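PDB 5TIP: major capsid protein from Paramecium bursaria Chlorella virus 1, which self-assembles as trimers into the large icosahedral capsid of the virus, of which it is the main structural component. Local coordinates for residues I69-V74 and L174-A179; A117-N122 and L357-R362; Q229-G234 and H256-L261. One frame throughout, in Å; residues are numbered along the deposited sequence.

Contact 1 of 3, residues I69-V74 and L174-A179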
# COMPACT_ATOMS: atom_id res chain seq x y z
N ILE A 69 11.54 16.86 -10.66
CA ILE A 69 11.11 18.03 -11.41
C ILE A 69 9.59 18.09 -11.36
O ILE A 69 8.92 17.11 -11.71
CB ILE A 69 11.61 18.01 -12.87
CG1 ILE A 69 13.14 18.02 -12.92
CG2 ILE A 69 11.03 19.18 -13.64
CD1 ILE A 69 13.70 18.13 -14.32
N VAL A 70 9.05 19.22 -10.93
CA VAL A 70 7.61 19.41 -10.79
C VAL A 70 7.18 20.62 -11.61
O VAL A 70 7.84 21.67 -11.58
CB VAL A 70 7.20 19.58 -9.31
CG1 VAL A 70 5.69 19.76 -9.19
CG2 VAL A 70 7.66 18.38 -8.49
N VAL A 71 6.08 20.47 -12.34
CA VAL A 71 5.48 21.56 -13.10
C VAL A 71 4.25 22.03 -12.35
O VAL A 71 3.32 21.25 -12.12
CB VAL A 71 5.13 21.12 -14.53
CG1 VAL A 71 4.45 22.26 -15.28
CG2 VAL A 71 6.37 20.64 -15.27
N GLU A 72 4.23 23.30 -11.96
CA GLU A 72 3.10 23.88 -11.24
C GLU A 72 2.18 24.59 -12.22
O GLU A 72 2.63 25.37 -13.06
CB GLU A 72 3.58 24.85 -10.16
CG GLU A 72 4.37 24.19 -9.04
CD GLU A 72 4.64 25.13 -7.88
OE1 GLU A 72 4.14 26.27 -7.90
OE2 GLU A 72 5.37 24.73 -6.94
N PHE A 73 0.88 24.31 -12.11
CA PHE A 73 -0.15 25.00 -12.86
C PHE A 73 -1.15 25.64 -11.90
O PHE A 73 -1.38 25.13 -10.80
CB PHE A 73 -0.90 24.08 -13.82
CG PHE A 73 -0.10 23.64 -15.01
CD1 PHE A 73 0.36 24.56 -15.93
CD2 PHE A 73 0.16 22.29 -15.23
CE1 PHE A 73 1.09 24.16 -17.04
CE2 PHE A 73 0.88 21.89 -16.34
CZ PHE A 73 1.35 22.82 -17.24
N VAL A 74 -1.73 26.75 -12.33
CA VAL A 74 -2.84 27.39 -11.63
C VAL A 74 -4.00 27.49 -12.61
O VAL A 74 -3.91 28.20 -13.62
CB VAL A 74 -2.45 28.77 -11.08
CG1 VAL A 74 -3.64 29.41 -10.41
CG2 VAL A 74 -1.28 28.65 -10.12
N LEU A 174 14.10 21.11 -21.29
CA LEU A 174 12.78 20.49 -21.29
C LEU A 174 11.88 21.27 -22.24
O LEU A 174 11.83 22.50 -22.16
CB LEU A 174 12.17 20.46 -19.89
CG LEU A 174 12.83 19.56 -18.85
CD1 LEU A 174 12.29 19.89 -17.47
CD2 LEU A 174 12.59 18.10 -19.18
N TYR A 175 11.19 20.56 -23.12
CA TYR A 175 10.30 21.18 -24.10
C TYR A 175 8.87 20.77 -23.77
O TYR A 175 8.51 19.59 -23.89
CB TYR A 175 10.68 20.77 -25.52
CG TYR A 175 12.03 21.30 -25.94
CD1 TYR A 175 12.16 22.57 -26.50
CD2 TYR A 175 13.18 20.55 -25.76
CE1 TYR A 175 13.39 23.06 -26.88
CE2 TYR A 175 14.42 21.03 -26.14
CZ TYR A 175 14.52 22.28 -26.70
OH TYR A 175 15.75 22.76 -27.07
N PHE A 176 8.05 21.73 -23.37
CA PHE A 176 6.67 21.48 -23.01
C PHE A 176 5.73 21.88 -24.14
O PHE A 176 5.99 22.84 -24.87
CB PHE A 176 6.29 22.23 -21.73
CG PHE A 176 7.14 21.87 -20.54
CD1 PHE A 176 6.81 20.80 -19.73
CD2 PHE A 176 8.27 22.61 -20.24
CE1 PHE A 176 7.59 20.47 -18.64
CE2 PHE A 176 9.05 22.29 -19.15
CZ PHE A 176 8.71 21.22 -18.35
N THR A 177 4.64 21.14 -24.27
CA THR A 177 3.55 21.48 -25.19
C THR A 177 2.26 21.45 -24.39
O THR A 177 1.92 20.42 -23.80
CB THR A 177 3.48 20.50 -26.36
OG1 THR A 177 4.71 20.55 -27.11
CG2 THR A 177 2.32 20.85 -27.28
N LEU A 178 1.55 22.57 -24.37
CA LEU A 178 0.31 22.67 -23.60
C LEU A 178 -0.88 22.28 -24.46
O LEU A 178 -0.94 22.59 -25.65
CB LEU A 178 0.12 24.09 -23.06
CG LEU A 178 1.19 24.60 -22.10
CD1 LEU A 178 0.71 25.89 -21.46
CD2 LEU A 178 1.51 23.55 -21.05
N ALA A 179 -1.83 21.58 -23.83
CA ALA A 179 -3.04 21.18 -24.54
C ALA A 179 -3.84 22.41 -24.94
O ALA A 179 -3.78 23.46 -24.30
CB ALA A 179 -3.88 20.25 -23.67
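Ile69, Val71 and Phe73 each meet one partner on the facing strand, Leu174, Phe176 and Leu178 in turn, and all three meetings are apolar. Ile69 and Leu174 meet end on: Leu174 CD1 lies 3.9 Å from Ile69 CD1 and also sits close to the CG2 branch. The other two pairs set a methyl against an aromatic ring. With CG1 anti to the backbone N (chi1 178°), the CG2 methyl of Val71 lies beside that N and comes within 3.6 Å of Phe176 CE1, with CZ next nearest. The Phe73 ring and the Leu178 chain run alongside one another from opposing strands, bringing Leu178 CD2 to 3.9 Å from Phe73 CZ. In both ring contacts the methyl approaches obliquely.

No hydrogen bond joins the strands, whose axes come no nearer than 11.7 Å and cross at -32°. On the other side of strand 65-76, Glu72 forms salt bridges with Arg145 and with Arg328 of a second subunit. Strand 65-76 pairs with 143-149 and 200-210, strand 172-178 with 54-58 and 92-99, and their facing side chains fill the buried interior of the beta sandwich that forms the N-terminal jelly roll.

Contact 2 of 3, residues A117-N122 and L357-R362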
# COMPACT_ATOMS: atom_id res chain seq x y z
N ALA A 117 -2.58 4.59 -14.24
CA ALA A 117 -3.52 3.48 -14.12
C ALA A 117 -2.83 2.17 -13.81
O ALA A 117 -3.43 1.28 -13.20
CB ALA A 117 -4.34 3.35 -15.41
N LEU A 118 -1.56 2.02 -14.20
CA LEU A 118 -0.85 0.76 -14.04
C LEU A 118 0.09 0.74 -12.84
O LEU A 118 0.12 -0.25 -12.10
CB LEU A 118 -0.05 0.44 -15.30
CG LEU A 118 -0.80 -0.19 -16.48
CD1 LEU A 118 0.11 -0.27 -17.69
CD2 LEU A 118 -1.31 -1.57 -16.10
N PHE A 119 0.86 1.81 -12.62
CA PHE A 119 1.99 1.75 -11.69
C PHE A 119 1.82 2.61 -10.45
O PHE A 119 2.68 2.57 -9.56
CB PHE A 119 3.28 2.13 -12.43
CG PHE A 119 3.61 1.20 -13.55
CD1 PHE A 119 4.15 -0.05 -13.29
CD2 PHE A 119 3.36 1.55 -14.87
CE1 PHE A 119 4.45 -0.92 -14.32
CE2 PHE A 119 3.66 0.69 -15.90
CZ PHE A 119 4.20 -0.55 -15.63
N ARG A 120 0.76 3.40 -10.35
CA ARG A 120 0.40 4.02 -9.09
C ARG A 120 -0.76 3.27 -8.46
O ARG A 120 -1.53 2.59 -9.14
CB ARG A 120 0.04 5.50 -9.28
CG ARG A 120 1.26 6.40 -9.41
CD ARG A 120 0.92 7.85 -9.12
NE ARG A 120 2.00 8.75 -9.52
CZ ARG A 120 2.15 9.23 -10.75
NH1 ARG A 120 1.28 8.91 -11.70
NH2 ARG A 120 3.16 10.04 -11.03
N MET A 121 -0.88 3.39 -7.14
CA MET A 121 -1.88 2.63 -6.41
C MET A 121 -2.11 3.27 -5.06
O MET A 121 -1.29 4.05 -4.56
CB MET A 121 -1.46 1.17 -6.24
CG MET A 121 -0.23 0.99 -5.37
SD MET A 121 0.36 -0.71 -5.28
CE MET A 121 0.93 -0.97 -6.95
N ASN A 122 -3.26 2.94 -4.47
CA ASN A 122 -3.56 3.17 -3.05
C ASN A 122 -3.59 4.69 -2.80
O ASN A 122 -4.03 5.45 -3.67
CB ASN A 122 -2.57 2.40 -2.20
CG ASN A 122 -2.65 0.91 -2.45
OD1 ASN A 122 -3.72 0.37 -2.71
ND2 ASN A 122 -1.51 0.23 -2.37
N LEU A 357 10.06 -9.51 -14.34
CA LEU A 357 9.43 -10.00 -13.12
C LEU A 357 8.91 -8.85 -12.27
O LEU A 357 7.88 -8.99 -11.60
CB LEU A 357 10.43 -10.84 -12.32
CG LEU A 357 10.93 -12.11 -13.00
CD1 LEU A 357 12.14 -12.66 -12.27
CD2 LEU A 357 9.83 -13.15 -13.08
N LYS A 358 9.59 -7.70 -12.29
CA LYS A 358 9.18 -6.51 -11.54
C LYS A 358 9.28 -5.31 -12.47
O LYS A 358 10.28 -4.57 -12.45
CB LYS A 358 10.04 -6.32 -10.29
CG LYS A 358 9.97 -7.46 -9.29
CD LYS A 358 10.82 -7.19 -8.06
CE LYS A 358 10.12 -6.26 -7.08
NZ LYS A 358 10.08 -4.84 -7.51
N PRO A 359 8.26 -5.09 -13.30
CA PRO A 359 8.34 -3.97 -14.26
C PRO A 359 8.40 -2.60 -13.61
O PRO A 359 8.94 -1.67 -14.21
CB PRO A 359 7.07 -4.15 -15.10
CG PRO A 359 6.13 -4.90 -14.21
CD PRO A 359 7.00 -5.83 -13.42
N ALA A 360 7.86 -2.45 -12.40
CA ALA A 360 7.90 -1.16 -11.72
C ALA A 360 9.21 -0.90 -11.00
O ALA A 360 9.40 0.20 -10.48
CB ALA A 360 6.74 -1.06 -10.73
N GLY A 361 10.09 -1.90 -10.96
CA GLY A 361 11.37 -1.75 -10.30
C GLY A 361 12.43 -1.26 -11.26
O GLY A 361 12.46 -1.66 -12.42
N ARG A 362 13.31 -0.39 -10.79
CA ARG A 362 14.36 0.15 -11.63
C ARG A 362 15.37 -0.92 -12.03
O ARG A 362 15.89 -0.91 -13.14
CB ARG A 362 15.06 1.32 -10.93
CG ARG A 362 14.10 2.39 -10.45
CD ARG A 362 13.75 3.38 -11.55
NE ARG A 362 12.94 2.79 -12.60
CZ ARG A 362 11.61 2.72 -12.58
NH1 ARG A 362 10.94 3.20 -11.55
NH2 ARG A 362 10.95 2.16 -13.58
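Phe119 sets the CD1-CE1 flank of its ring against Pro359 and Ala360, overlapping the side chains of both at the corner of a tight turn. Its CD1 comes within 3.8 Å of Ala360 CB, which approaches the ring obliquely. Pro359 CB is a little farther, 4.2 Å from Phe119 CE1, and lies at the ring edge, near its plane. The ring therefore meets its two neighbours along one flank, through adjacent carbons. With CG anti to the carbonyl carbon (chi1 -62°), the phenyl group is carried from helix 109-119 toward the loop. No hydrogen bond joins residues 117-122 to 357-362, and more than half of the 111 Å² buried between them, both sides summed, comes from Phe119.

The opposing residues are presented by a type I beta turn running from Lys358 to Gly361. Pro359 and Ala360 occupy its two central positions, and a backbone hydrogen bond of 3.1 Å from Gly361 N to Lys358 O closes it. Its carbonyls are gripped as well: the ammonium group of Lys259 donates to both Pro359 O and Gly361 O, tying the turn to strand 257-266.

In the double jelly-roll fold of this capsid protein family, the helix carrying Phe119 is an excursion from the N-terminal half, whereas the turn belongs to the C-terminal half, so the contact bridges the two.

Tyr260 also meets the Phe119 ring, planes at about 45°, and packs on Pro359, while Ile342 supplies another apolar neighbour to Phe119. At the start of the loop segment, Leu357 packs on Ile38 of the third subunit and Phe25 of the second.

Contact 3 of 3, residues Q229-G234 and H256-L261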
# COMPACT_ATOMS: atom_id res chain seq x y z
N GLN A 229 13.56 4.39 -21.09
CA GLN A 229 12.98 5.26 -22.09
C GLN A 229 11.56 4.81 -22.40
O GLN A 229 11.20 3.65 -22.18
CB GLN A 229 13.80 5.27 -23.38
CG GLN A 229 15.20 5.81 -23.25
CD GLN A 229 15.98 5.69 -24.54
OE1 GLN A 229 16.19 4.59 -25.04
NE2 GLN A 229 16.38 6.82 -25.10
N LEU A 230 10.76 5.73 -22.91
CA LEU A 230 9.43 5.43 -23.40
C LEU A 230 9.44 5.42 -24.92
O LEU A 230 10.05 6.29 -25.55
CB LEU A 230 8.40 6.44 -22.88
CG LEU A 230 6.98 6.20 -23.39
CD1 LEU A 230 6.36 4.97 -22.74
CD2 LEU A 230 6.11 7.43 -23.16
N GLN A 231 8.77 4.44 -25.50
CA GLN A 231 8.61 4.36 -26.95
C GLN A 231 7.14 4.48 -27.28
O GLN A 231 6.30 3.81 -26.67
CB GLN A 231 9.18 3.05 -27.51
CG GLN A 231 10.67 2.87 -27.26
CD GLN A 231 11.21 1.60 -27.88
OE1 GLN A 231 11.29 1.48 -29.10
NE2 GLN A 231 11.59 0.64 -27.04
N PHE A 232 6.83 5.35 -28.24
CA PHE A 232 5.46 5.55 -28.68
C PHE A 232 5.51 6.16 -30.07
O PHE A 232 6.03 7.27 -30.24
CB PHE A 232 4.70 6.46 -27.71
CG PHE A 232 3.31 6.80 -28.16
CD1 PHE A 232 2.30 5.86 -28.12
CD2 PHE A 232 3.01 8.08 -28.61
CE1 PHE A 232 1.02 6.18 -28.53
CE2 PHE A 232 1.73 8.40 -29.02
CZ PHE A 232 0.74 7.45 -28.99
N THR A 233 5.00 5.44 -31.06
CA THR A 233 5.07 5.85 -32.46
C THR A 233 3.79 6.51 -32.95
O THR A 233 3.65 6.74 -34.16
CB THR A 233 5.42 4.66 -33.34
OG1 THR A 233 4.37 3.68 -33.27
CG2 THR A 233 6.72 4.02 -32.88
N GLY A 234 2.86 6.81 -32.06
CA GLY A 234 1.59 7.38 -32.46
C GLY A 234 0.45 6.38 -32.31
O GLY A 234 0.64 5.17 -32.18
N HIS A 256 15.31 -2.03 -28.67
CA HIS A 256 16.03 -2.11 -27.40
C HIS A 256 15.43 -3.16 -26.48
O HIS A 256 14.31 -3.63 -26.71
CB HIS A 256 16.04 -0.74 -26.72
CG HIS A 256 16.65 0.35 -27.54
ND1 HIS A 256 15.99 1.51 -27.87
CD2 HIS A 256 17.88 0.45 -28.11
CE1 HIS A 256 16.77 2.27 -28.61
NE2 HIS A 256 17.93 1.66 -28.76
N PRO A 257 16.15 -3.58 -25.43
CA PRO A 257 15.55 -4.48 -24.43
C PRO A 257 14.38 -3.81 -23.73
O PRO A 257 14.54 -2.79 -23.04
CB PRO A 257 16.71 -4.75 -23.47
CG PRO A 257 17.93 -4.55 -24.29
CD PRO A 257 17.60 -3.43 -25.23
N THR A 258 13.19 -4.39 -23.89
CA THR A 258 11.95 -3.79 -23.44
C THR A 258 11.44 -4.52 -22.20
O THR A 258 11.39 -5.75 -22.18
CB THR A 258 10.89 -3.84 -24.55
OG1 THR A 258 11.36 -3.10 -25.68
CG2 THR A 258 9.58 -3.25 -24.08
N LYS A 259 11.05 -3.75 -21.18
CA LYS A 259 10.55 -4.33 -19.94
C LYS A 259 9.12 -4.83 -20.09
O LYS A 259 8.79 -5.93 -19.62
CB LYS A 259 10.63 -3.31 -18.81
CG LYS A 259 11.96 -2.60 -18.70
CD LYS A 259 11.91 -1.53 -17.62
CE LYS A 259 11.61 -2.14 -16.26
NZ LYS A 259 11.62 -1.10 -15.19
N TYR A 260 8.25 -4.04 -20.71
CA TYR A 260 6.84 -4.39 -20.80
C TYR A 260 6.20 -3.62 -21.95
O TYR A 260 6.76 -2.64 -22.45
CB TYR A 260 6.11 -4.11 -19.48
CG TYR A 260 6.20 -2.67 -19.02
CD1 TYR A 260 5.29 -1.71 -19.47
CD2 TYR A 260 7.19 -2.27 -18.13
CE1 TYR A 260 5.37 -0.40 -19.04
CE2 TYR A 260 7.27 -0.95 -17.70
CZ TYR A 260 6.36 -0.02 -18.16
OH TYR A 260 6.44 1.28 -17.74
N LEU A 261 5.03 -4.10 -22.36
CA LEU A 261 4.16 -3.39 -23.29
C LEU A 261 2.87 -3.00 -22.57
O LEU A 261 2.30 -3.80 -21.83
CB LEU A 261 3.84 -4.24 -24.52
CG LEU A 261 5.00 -4.72 -25.38
CD1 LEU A 261 4.48 -5.49 -26.58
CD2 LEU A 261 5.86 -3.55 -25.83
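Gln231 and His256 bury the most surface here, yet each mainly meets a different partner: Gln231 reaches Thr258, and the imidazole of His256 lies beside the amide of Gln229. No hydrogen bond crosses between residues 229-234 and 256-261, so the association is one of polar side chains lying close without bonding.

Gln231 stretches across with its chain extended beyond CG (chi2 -178°), which carries the amide out to the second strand. There NE2 stops 4.0 Å from Thr258 OG1, too far for a bond, and donates instead to the backbone O of Asn255, just before the segment. The hydroxyl of Thr258 is occupied on its own strand: OG1 donates to His256 O at 3.2 Å. It approaches from above the carbonyl plane, 43° out of it, with a C=O...donor angle of 136°. This bond ties the side chain back over the start of the strand. A bound mercury ion lies about 7 Å from the Thr258 side chain.

His256 faces Gln229 obliquely, the ring and amide planes 46° apart. The Gln229 amide is held by others: its OE1 accepts from Asn419 ND2 and Asn421 ND2, while its NE2 donates to Ile104 O. These three bonds fix the rotation of the amide. His256 in turn packs on Asn419 and Tyr434, with Gln13 of a second subunit close by.

Strand 412-426 lies between strands 223-237 and 257-266 and pairs antiparallel with both, Gln229 bonding to Asn419 and Pro257 to Tyr420 through the backbone. The side chains of the contact reach over this middle strand, while Leu230 and Tyr260 pack on Trp111 of helix 109-119.

How the contacts relate
Contact 1 joins the two sheets of the N-terminal jelly roll, contact 3 lies within one sheet of the C-terminal half, and contact 2 bridges the halves. Contact 1 stands apart, its centre about 24 Å from that of contact 2 and about 23 Å from that of contact 3, with no touch to either. Contacts 2 and 3 are neighbours, centres about 15 Å apart, where Lys259 and Tyr260 of strand 257-266, part of contact 3, touch the residues of contact 2. Along the chain, contacts 1 and 2 alternate, contact 1 ends before contact 3 starts, and contact 3 falls between the segments of contact 2. All three also touch the second subunit of the trimer.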